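Local coordinates for protein predicted protease of the collagenase family (Methanopyrus kandleri, PDB 5D88) that probably acts as a peptidase of the U32 family, built on a TIM barrel, and binds a zinc ion, at residues R23-C28 with E185-V190; S104-L109 with T131-T136; A177-V182 with L241-F246. All coordinates share one frame; numbering follows the deposited sequence.

Contact 1 of 3, residues R23-C28 with E185-V190; sequences RRWYLC and ELRTAV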
loop_
_atom_site.group_PDB
_atom_site.type_symbol
_atom_site.label_atom_id
_atom_site.label_comp_id
_atom_site.label_asym_id
_atom_site.label_seq_id
_atom_site.Cartn_x
_atom_site.Cartn_y
_atom_site.Cartn_z
ATOM N N ARG A 23 12.942 25.763 1.610
ATOM C CA ARG A 23 11.928 26.000 2.626
ATOM C C ARG A 23 11.898 24.834 3.605
ATOM O O ARG A 23 11.963 23.669 3.203
ATOM C CB ARG A 23 10.571 26.223 1.966
ATOM C CG ARG A 23 10.576 27.495 1.150
ATOM C CD ARG A 23 9.254 27.771 0.485
ATOM N NE ARG A 23 8.855 26.682 -0.399
ATOM C CZ ARG A 23 9.277 26.524 -1.651
ATOM N NH1 ARG A 23 10.131 27.390 -2.202
ATOM N NH2 ARG A 23 8.838 25.484 -2.356
ATOM N N ARG A 24 11.807 25.148 4.896
ATOM C CA ARG A 24 12.007 24.156 5.950
ATOM C C ARG A 24 10.747 23.999 6.786
ATOM O O ARG A 24 10.245 24.974 7.359
ATOM C CB ARG A 24 13.192 24.532 6.836
ATOM C CG ARG A 24 14.504 24.505 6.072
ATOM C CD ARG A 24 15.704 24.669 6.978
ATOM N NE ARG A 24 15.813 23.630 8.006
ATOM C CZ ARG A 24 16.430 22.462 7.844
ATOM N NH1 ARG A 24 16.988 22.144 6.687
ATOM N NH2 ARG A 24 16.493 21.603 8.851
ATOM N N TRP A 25 10.269 22.766 6.870
ATOM C CA TRP A 25 9.074 22.384 7.593
ATOM C C TRP A 25 9.437 21.388 8.680
ATOM O O TRP A 25 10.274 20.503 8.470
ATOM C CB TRP A 25 8.072 21.762 6.633
ATOM C CG TRP A 25 7.540 22.739 5.651
ATOM C CD1 TRP A 25 8.128 23.152 4.491
ATOM C CD2 TRP A 25 6.306 23.439 5.747
ATOM N NE1 TRP A 25 7.326 24.067 3.861
ATOM C CE2 TRP A 25 6.200 24.262 4.615
ATOM C CE3 TRP A 25 5.278 23.452 6.684
ATOM C CZ2 TRP A 25 5.098 25.078 4.393
ATOM C CZ3 TRP A 25 4.195 24.261 6.465
ATOM C CH2 TRP A 25 4.111 25.065 5.334
ATOM N N TYR A 26 8.797 21.522 9.837
ATOM C CA TYR A 26 9.042 20.643 10.969
ATOM C C TYR A 26 7.749 19.978 11.422
ATOM O O TYR A 26 6.715 20.633 11.565
ATOM C CB TYR A 26 9.666 21.413 12.132
ATOM C CG TYR A 26 11.085 21.790 11.850
ATOM C CD1 TYR A 26 11.390 22.906 11.094
ATOM C CD2 TYR A 26 12.124 20.994 12.300
ATOM C CE1 TYR A 26 12.707 23.235 10.814
ATOM C CE2 TYR A 26 13.415 21.302 12.014
ATOM C CZ TYR A 26 13.710 22.424 11.278
ATOM O OH TYR A 26 15.029 22.707 11.020
ATOM N N LEU A 27 7.827 18.678 11.653
ATOM C CA LEU A 27 6.741 17.946 12.278
ATOM C C LEU A 27 6.515 18.469 13.692
ATOM O O LEU A 27 7.466 18.742 14.428
ATOM C CB LEU A 27 7.087 16.449 12.314
ATOM C CG LEU A 27 6.040 15.550 12.973
ATOM C CD1 LEU A 27 4.812 15.376 12.089
ATOM C CD2 LEU A 27 6.631 14.211 13.344
ATOM N N CYS A 28 5.249 18.607 14.076
ATOM C CA CYS A 28 4.914 19.013 15.433
ATOM C C CYS A 28 3.766 18.147 15.922
ATOM O O CYS A 28 2.653 18.236 15.383
ATOM C CB CYS A 28 4.555 20.498 15.483
ATOM S SG CYS A 28 4.125 21.039 17.109
ATOM N N GLU A 185 6.825 21.656 -6.995
ATOM C CA GLU A 185 7.905 21.703 -6.033
ATOM C C GLU A 185 8.188 20.296 -5.529
ATOM O O GLU A 185 7.280 19.474 -5.384
ATOM C CB GLU A 185 7.524 22.604 -4.856
ATOM C CG GLU A 185 7.140 24.013 -5.250
ATOM C CD GLU A 185 8.285 24.758 -5.855
ATOM O OE1 GLU A 185 9.246 25.015 -5.117
ATOM O OE2 GLU A 185 8.227 25.089 -7.063
ATOM N N LEU A 186 9.454 20.017 -5.247
ATOM C CA LEU A 186 9.824 18.729 -4.679
ATOM C C LEU A 186 10.293 18.890 -3.241
ATOM O O LEU A 186 11.131 19.750 -2.932
ATOM C CB LEU A 186 10.905 18.049 -5.503
ATOM C CG LEU A 186 10.494 17.746 -6.931
ATOM C CD1 LEU A 186 11.671 17.095 -7.594
ATOM C CD2 LEU A 186 9.269 16.842 -7.011
ATOM N N ARG A 187 9.770 18.028 -2.381
ATOM C CA ARG A 187 10.080 17.994 -0.964
ATOM C C ARG A 187 10.780 16.689 -0.630
ATOM O O ARG A 187 10.495 15.642 -1.225
ATOM C CB ARG A 187 8.795 18.113 -0.149
ATOM C CG ARG A 187 8.943 18.047 1.361
ATOM C CD ARG A 187 7.575 18.128 2.062
ATOM N NE ARG A 187 7.065 19.487 2.146
ATOM C CZ ARG A 187 6.057 19.869 2.920
ATOM N NH1 ARG A 187 5.429 18.998 3.705
ATOM N NH2 ARG A 187 5.670 21.135 2.911
ATOM N N THR A 188 11.683 16.761 0.347
ATOM C CA THR A 188 12.334 15.592 0.919
ATOM C C THR A 188 11.989 15.495 2.394
ATOM O O THR A 188 11.973 16.506 3.105
ATOM C CB THR A 188 13.858 15.666 0.745
ATOM O OG1 THR A 188 14.462 14.558 1.403
ATOM C CG2 THR A 188 14.424 16.955 1.323
ATOM N N ALA A 189 11.686 14.282 2.838
ATOM C CA ALA A 189 11.388 13.998 4.236
ATOM C C ALA A 189 12.602 13.364 4.880
ATOM O O ALA A 189 13.104 12.359 4.378
ATOM C CB ALA A 189 10.197 13.051 4.360
ATOM N N VAL A 190 13.055 13.942 5.994
ATOM C CA VAL A 190 14.239 13.474 6.719
ATOM C C VAL A 190 13.807 12.779 8.002
ATOM O O VAL A 190 13.108 13.371 8.831
ATOM C CB VAL A 190 15.184 14.638 7.044
ATOM C CG1 VAL A 190 16.430 14.132 7.768
ATOM C CG2 VAL A 190 15.522 15.400 5.757
HETATM O O HOH W 1 10.988 26.965 -5.166
#
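R23 and E185 meet at one end of the barrel strands through a salt bridge whose donor is NH2 of the arginine: R23 NH2 lies 2.8 Å from E185 OE1, with an N-H...O angle of 165°. The acceptor sits in the guanidinium plane, at its edge, yet from the carboxylate's side the bond is less regular, since OE1 is met on its anti side and the two flat groups are clearly inclined to each other. A water bridges R23 NH1 and E185 OE1. It accepts from R23 NH1 at 3.1 Å and donates to E185 OE1 at 2.6 Å, so OE1 accepts from NH2 and from the water. R23 NH2 has a second charge partner in E244 OE2. Replacing R23 by an alanine would probably leave E185 OE1 without its direct counter-charge and deprive E244 of one of its two arginines.

Further into the barrel, W25 and R187 form a cation-pi pair. R187 CZ stands 4.3 Å from the centroid of the five-membered ring of W25, 14° off the normal, and NH2 is the leading atom over that face. With CG anti to the backbone N (chi1 178°) the R187 chain runs out extended before bending at chi3, which carries the guanidinium across to the indole. W25 NE1 and R187 NH2 approach to 3.5 Å, but both are donors and no bond joins them. The polar needs of R187 NH2 are met instead by Q81 OE1 and by the carboxylate of E244. Strand 244-247 lies between strands 23-27 and 185-190 in the sheet, so these side chains reach across the interior past an intervening strand, as expected in a closed eight-stranded parallel TIM barrel.

Contact 2 of 3, residues S104-L109 with T131-T136; sequences STLDYL and TEYDLT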
loop_
_atom_site.group_PDB
_atom_site.type_symbol
_atom_site.label_atom_id
_atom_site.label_comp_id
_atom_site.label_asym_id
_atom_site.label_seq_id
_atom_site.Cartn_x
_atom_site.Cartn_y
_atom_site.Cartn_z
ATOM N N SER A 104 -16.735 17.504 4.470
ATOM C CA SER A 104 -16.822 18.026 5.831
ATOM C C SER A 104 -15.447 18.105 6.479
ATOM O O SER A 104 -15.128 19.082 7.171
ATOM C CB SER A 104 -17.735 17.157 6.680
ATOM O OG SER A 104 -17.957 17.811 7.893
ATOM N N THR A 105 -14.637 17.066 6.293
ATOM C CA THR A 105 -13.276 17.048 6.834
ATOM C C THR A 105 -12.423 18.157 6.223
ATOM O O THR A 105 -11.730 18.891 6.938
ATOM C CB THR A 105 -12.652 15.672 6.591
ATOM O OG1 THR A 105 -13.369 14.694 7.344
ATOM C CG2 THR A 105 -11.172 15.618 7.028
ATOM N N LEU A 106 -12.467 18.307 4.898
ATOM C CA LEU A 106 -11.656 19.345 4.281
ATOM C C LEU A 106 -12.142 20.734 4.674
ATOM O O LEU A 106 -11.323 21.637 4.844
ATOM C CB LEU A 106 -11.639 19.170 2.768
ATOM C CG LEU A 106 -11.106 17.803 2.340
ATOM C CD1 LEU A 106 -11.129 17.670 0.845
ATOM C CD2 LEU A 106 -9.713 17.569 2.867
ATOM N N ASP A 107 -13.456 20.924 4.850
ATOM C CA ASP A 107 -13.946 22.200 5.363
ATOM C C ASP A 107 -13.372 22.492 6.735
ATOM O O ASP A 107 -13.046 23.640 7.057
ATOM C CB ASP A 107 -15.465 22.204 5.471
ATOM C CG ASP A 107 -16.156 22.296 4.145
ATOM O OD1 ASP A 107 -15.509 22.528 3.096
ATOM O OD2 ASP A 107 -17.396 22.148 4.185
ATOM N N TYR A 108 -13.292 21.472 7.575
ATOM C CA TYR A 108 -12.696 21.653 8.886
ATOM C C TYR A 108 -11.261 22.152 8.753
ATOM O O TYR A 108 -10.873 23.137 9.380
ATOM C CB TYR A 108 -12.763 20.341 9.654
ATOM C CG TYR A 108 -11.929 20.345 10.894
ATOM C CD1 TYR A 108 -12.297 21.111 11.993
ATOM C CD2 TYR A 108 -10.767 19.601 10.965
ATOM C CE1 TYR A 108 -11.529 21.128 13.135
ATOM C CE2 TYR A 108 -9.988 19.599 12.111
ATOM C CZ TYR A 108 -10.374 20.370 13.189
ATOM O OH TYR A 108 -9.608 20.391 14.322
ATOM N N LEU A 109 -10.476 21.518 7.888
ATOM C CA LEU A 109 -9.093 21.945 7.694
ATOM C C LEU A 109 -9.024 23.355 7.128
ATOM O O LEU A 109 -8.243 24.189 7.604
ATOM C CB LEU A 109 -8.383 20.968 6.764
ATOM C CG LEU A 109 -8.310 19.528 7.260
ATOM C CD1 LEU A 109 -7.589 18.702 6.217
ATOM C CD2 LEU A 109 -7.582 19.448 8.589
ATOM N N THR A 131 -9.246 20.549 -6.766
ATOM C CA THR A 131 -10.394 21.042 -7.513
ATOM C C THR A 131 -11.250 22.001 -6.694
ATOM O O THR A 131 -11.691 23.032 -7.211
ATOM C CB THR A 131 -11.223 19.864 -8.007
ATOM O OG1 THR A 131 -10.421 19.102 -8.910
ATOM C CG2 THR A 131 -12.444 20.334 -8.751
ATOM N N GLU A 132 -11.519 21.682 -5.430
ATOM C CA GLU A 132 -12.557 22.377 -4.672
ATOM C C GLU A 132 -12.047 23.357 -3.621
ATOM O O GLU A 132 -12.857 24.140 -3.090
ATOM C CB GLU A 132 -13.477 21.346 -3.989
ATOM C CG GLU A 132 -14.108 20.322 -4.952
ATOM C CD GLU A 132 -15.048 20.948 -5.963
ATOM O OE1 GLU A 132 -15.273 22.162 -5.896
ATOM O OE2 GLU A 132 -15.558 20.228 -6.845
ATOM N N TYR A 133 -10.755 23.332 -3.293
ATOM C CA TYR A 133 -10.191 24.153 -2.232
ATOM C C TYR A 133 -9.049 24.988 -2.792
ATOM O O TYR A 133 -8.665 24.856 -3.958
ATOM C CB TYR A 133 -9.739 23.278 -1.041
ATOM C CG TYR A 133 -10.935 22.653 -0.369
ATOM C CD1 TYR A 133 -11.472 21.474 -0.855
ATOM C CD2 TYR A 133 -11.578 23.278 0.698
ATOM C CE1 TYR A 133 -12.604 20.911 -0.292
ATOM C CE2 TYR A 133 -12.701 22.718 1.276
ATOM C CZ TYR A 133 -13.214 21.531 0.766
ATOM O OH TYR A 133 -14.348 20.952 1.291
ATOM N N ASP A 134 -8.528 25.873 -1.947
ATOM C CA ASP A 134 -7.430 26.774 -2.288
ATOM C C ASP A 134 -6.316 26.634 -1.262
ATOM O O ASP A 134 -5.816 27.606 -0.703
ATOM C CB ASP A 134 -7.917 28.214 -2.354
ATOM C CG ASP A 134 -6.878 29.156 -2.890
ATOM O OD1 ASP A 134 -5.990 28.713 -3.643
ATOM O OD2 ASP A 134 -6.955 30.357 -2.559
ATOM N N LEU A 135 -5.966 25.400 -0.971
ATOM C CA LEU A 135 -4.900 25.020 -0.054
ATOM C C LEU A 135 -3.728 24.467 -0.856
ATOM O O LEU A 135 -3.907 23.965 -1.974
ATOM C CB LEU A 135 -5.404 23.953 0.929
ATOM C CG LEU A 135 -6.612 24.311 1.777
ATOM C CD1 LEU A 135 -7.170 23.121 2.535
ATOM C CD2 LEU A 135 -6.219 25.390 2.730
ATOM N N THR A 136 -2.527 24.534 -0.274
ATOM C CA THR A 136 -1.379 23.846 -0.856
ATOM C C THR A 136 -1.596 22.343 -0.752
ATOM O O THR A 136 -1.827 21.824 0.341
ATOM C CB THR A 136 -0.077 24.217 -0.132
ATOM O OG1 THR A 136 0.072 25.628 -0.074
ATOM C CG2 THR A 136 1.126 23.639 -0.861
#
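Y133 turns its CG anti to the carbonyl carbon (chi1 -67°), with the ring plane turned nearly perpendicular to the plane of CA, CB and CG, and this projects the phenol from the end of helix 123-132 onto helix 98-113. The backbone directs CB of L106 toward Y133, and the first two side-chain torsions of the leucine then swing CD1 to the ring. The evidence for a CH-pi contact is direct: L106 CB lies 3.9 Å from the centroid of the Y133 ring, 30° off the normal. The displacement is toward the hydroxyl end, because the closest pair is L106 CB with Y133 CZ at 3.5 Å. CD1 of L106 follows alongside, 3.7 Å from Y133 CE1.

The bond to CB of D107 points away from Y133, but the carboxylate comes back to the phenol. Y133 OH donates to D107 OD1 at 2.7 Å. The oxygen lies at the edge of the ring, in its plane, whereas the hydroxyl stands 47° out of the carboxylate plane, and the two flat groups are steeply inclined. R103 NE also hydrogen-bonds to Y133 OH, so the phenol oxygen is held by two side chains of helix 98-113 while L106 packs on a ring face.

Y133 is the first residue to leave helical backbone angles after helix 123-132. L106 also touches V128 and L129, which extends the apolar seam along that helix. The contact thus joins two successive outer helices that flank strand 117-120, the packing of neighbouring alpha-helices around the sheet found in a TIM barrel.

Contact 3 of 3, residues A177-V182 with L241-F246; sequences AIRERV and LFDEVF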
loop_
_atom_site.group_PDB
_atom_site.type_symbol
_atom_site.label_atom_id
_atom_site.label_comp_id
_atom_site.label_asym_id
_atom_site.label_seq_id
_atom_site.Cartn_x
_atom_site.Cartn_y
_atom_site.Cartn_z
ATOM N N ALA A 177 15.499 13.118 -12.968
ATOM C CA ALA A 177 14.528 12.550 -13.893
ATOM C C ALA A 177 13.116 13.002 -13.548
ATOM O O ALA A 177 12.306 13.260 -14.444
ATOM C CB ALA A 177 14.622 11.025 -13.875
ATOM N N ILE A 178 12.799 13.101 -12.254
ATOM C CA ILE A 178 11.482 13.595 -11.850
ATOM C C ILE A 178 11.326 15.065 -12.229
ATOM O O ILE A 178 10.303 15.464 -12.790
ATOM C CB ILE A 178 11.250 13.360 -10.345
ATOM C CG1 ILE A 178 11.041 11.856 -10.068
ATOM C CG2 ILE A 178 10.029 14.131 -9.866
ATOM C CD1 ILE A 178 11.151 11.429 -8.597
ATOM N N ARG A 179 12.341 15.887 -11.946
ATOM C CA ARG A 179 12.285 17.304 -12.302
ATOM C C ARG A 179 12.090 17.516 -13.795
ATOM O O ARG A 179 11.439 18.483 -14.208
ATOM C CB ARG A 179 13.563 18.009 -11.881
ATOM C CG ARG A 179 13.662 18.254 -10.439
ATOM C CD ARG A 179 13.851 19.716 -10.177
ATOM N NE ARG A 179 14.183 19.906 -8.773
ATOM C CZ ARG A 179 13.394 20.486 -7.882
ATOM N NH1 ARG A 179 12.206 20.981 -8.231
ATOM N NH2 ARG A 179 13.806 20.575 -6.629
ATOM N N GLU A 180 12.707 16.671 -14.625
ATOM C CA GLU A 180 12.543 16.814 -16.067
ATOM C C GLU A 180 11.087 16.630 -16.471
ATOM O O GLU A 180 10.642 17.186 -17.477
ATOM C CB GLU A 180 13.426 15.804 -16.805
ATOM C CG GLU A 180 14.930 16.089 -16.750
ATOM C CD GLU A 180 15.774 14.876 -17.181
ATOM O OE1 GLU A 180 15.187 13.938 -17.768
ATOM O OE2 GLU A 180 17.011 14.850 -16.926
ATOM N N ARG A 181 10.323 15.888 -15.676
ATOM C CA ARG A 181 8.983 15.464 -16.043
ATOM C C ARG A 181 7.894 16.366 -15.494
ATOM O O ARG A 181 6.859 16.538 -16.148
ATOM C CB ARG A 181 8.748 14.039 -15.539
ATOM C CG ARG A 181 7.501 13.387 -16.071
ATOM C CD ARG A 181 7.658 12.978 -17.523
ATOM N NE ARG A 181 6.354 12.699 -18.110
ATOM C CZ ARG A 181 5.722 11.527 -18.052
ATOM N NH1 ARG A 181 6.267 10.482 -17.433
ATOM N NH2 ARG A 181 4.531 11.401 -18.625
ATOM N N VAL A 182 8.091 16.940 -14.306
ATOM C CA VAL A 182 7.035 17.677 -13.631
ATOM C C VAL A 182 7.522 19.070 -13.277
ATOM O O VAL A 182 8.719 19.359 -13.255
ATOM C CB VAL A 182 6.539 16.957 -12.361
ATOM C CG1 VAL A 182 5.937 15.616 -12.713
ATOM C CG2 VAL A 182 7.669 16.789 -11.368
ATOM N N LEU A 241 19.029 19.239 -3.791
ATOM C CA LEU A 241 18.184 18.651 -4.822
ATOM C C LEU A 241 16.729 19.039 -4.674
ATOM O O LEU A 241 15.934 18.759 -5.576
ATOM C CB LEU A 241 18.266 17.119 -4.792
ATOM C CG LEU A 241 19.655 16.461 -4.830
ATOM C CD1 LEU A 241 19.568 14.923 -4.757
ATOM C CD2 LEU A 241 20.351 16.892 -6.084
ATOM N N PHE A 242 16.352 19.662 -3.567
ATOM C CA PHE A 242 14.946 19.803 -3.235
ATOM C C PHE A 242 14.593 21.259 -2.988
ATOM O O PHE A 242 15.438 22.082 -2.652
ATOM C CB PHE A 242 14.610 18.956 -2.016
ATOM C CG PHE A 242 14.789 17.490 -2.248
ATOM C CD1 PHE A 242 13.798 16.751 -2.865
ATOM C CD2 PHE A 242 15.966 16.854 -1.870
ATOM C CE1 PHE A 242 13.968 15.389 -3.076
ATOM C CE2 PHE A 242 16.149 15.510 -2.088
ATOM C CZ PHE A 242 15.147 14.769 -2.693
ATOM N N ASP A 243 13.319 21.565 -3.188
ATOM C CA ASP A 243 12.789 22.885 -2.908
ATOM C C ASP A 243 12.376 23.056 -1.459
ATOM O O ASP A 243 12.360 24.192 -0.963
ATOM C CB ASP A 243 11.574 23.139 -3.800
ATOM C CG ASP A 243 11.890 22.966 -5.266
ATOM O OD1 ASP A 243 12.694 23.758 -5.796
ATOM O OD2 ASP A 243 11.351 22.033 -5.882
ATOM N N GLU A 244 12.047 21.949 -0.783
ATOM C CA GLU A 244 11.516 21.950 0.573
ATOM C C GLU A 244 12.101 20.780 1.324
ATOM O O GLU A 244 12.250 19.696 0.754
ATOM C CB GLU A 244 9.990 21.812 0.600
ATOM C CG GLU A 244 9.293 22.926 -0.129
ATOM C CD GLU A 244 7.778 22.827 -0.122
ATOM O OE1 GLU A 244 7.198 21.969 0.594
ATOM O OE2 GLU A 244 7.157 23.630 -0.855
ATOM N N VAL A 245 12.388 20.996 2.606
ATOM C CA VAL A 245 12.891 19.966 3.501
ATOM C C VAL A 245 11.902 19.834 4.638
ATOM O O VAL A 245 11.524 20.836 5.253
ATOM C CB VAL A 245 14.293 20.298 4.049
ATOM C CG1 VAL A 245 14.742 19.237 5.032
ATOM C CG2 VAL A 245 15.280 20.383 2.929
ATOM N N PHE A 246 11.488 18.608 4.910
ATOM C CA PHE A 246 10.528 18.308 5.964
ATOM C C PHE A 246 11.236 17.424 6.974
ATOM O O PHE A 246 11.591 16.280 6.668
ATOM C CB PHE A 246 9.298 17.633 5.365
ATOM C CG PHE A 246 8.327 17.082 6.362
ATOM C CD1 PHE A 246 8.100 17.685 7.588
ATOM C CD2 PHE A 246 7.601 15.943 6.041
ATOM C CE1 PHE A 246 7.174 17.133 8.485
ATOM C CE2 PHE A 246 6.668 15.406 6.932
ATOM C CZ PHE A 246 6.463 16.002 8.150
HETATM O O HOH W 2 16.361 18.829 -8.285
#
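The R179 guanidinium is engaged at its edge, where L241 O and D243 OD2 lie near its plane, and the backbone leading from L241 to D243 runs past the same rim. Its plane makes an angle of 75° with the D243 carboxylate, so the two groups do not meet as a flat, two-oxygen pair. A single oxygen takes both contacts. R179 NH1 binds D243 OD2 at 2.7 Å, with that oxygen in the guanidinium plane and using its syn lone pair, while R179 NH2 reaches the same OD2 at 3.0 Å in a weak bond.

NH2 makes its straighter bond to the backbone. R179 NH2 donates to L241 O at 3.0 Å with an N-H...O angle of 153°, approaching with a tilt from the carbonyl plane. A water also donates to L241 O at 2.7 Å; its approach to R179 NE is implausibly short for a hydrogen bond, and that link is doubtful. NH1 and NH2 therefore have well-founded partners within the contact, whereas the role of NE is uncertain, and L241 O receives one bond from the arginine and one from the water. The side chain bends at chi2 (-123°), a value away from the usual staggered positions, as it leaves the helix for the L241-D243 segment.

D243 OD2 has a further donor in the backbone N of L186, which ties its carboxylate to the adjacent strand as well as to the arginine. The aliphatic part of R179 also packs on L186. The contact consequently joins R179 of helix 172-181 to the segment just ahead of strand 244-247, with strand 185-190 beside it in the sheet and helix 148-157 packing against other residues of 177-182.

From the N terminus, strand 23-27 opens the barrel, and its contact with 185-190 closes a loop of 156 residues. Contact 2 falls wholly within that span and closes a short loop of 21 residues around strand 117-120; its centre is about 21 Å from that of contact 1. Contact 3 starts at 177-182, before contact 1 has closed, and ends at 241-246, so these two cross along the chain. They also touch in space: R23 O to V245 N and W25 N to V245 O are both 2.8 Å. Together contacts 1 and 3 join the first, seventh and eighth strands with helix 172-181, whereas contact 2 ties two outer helices.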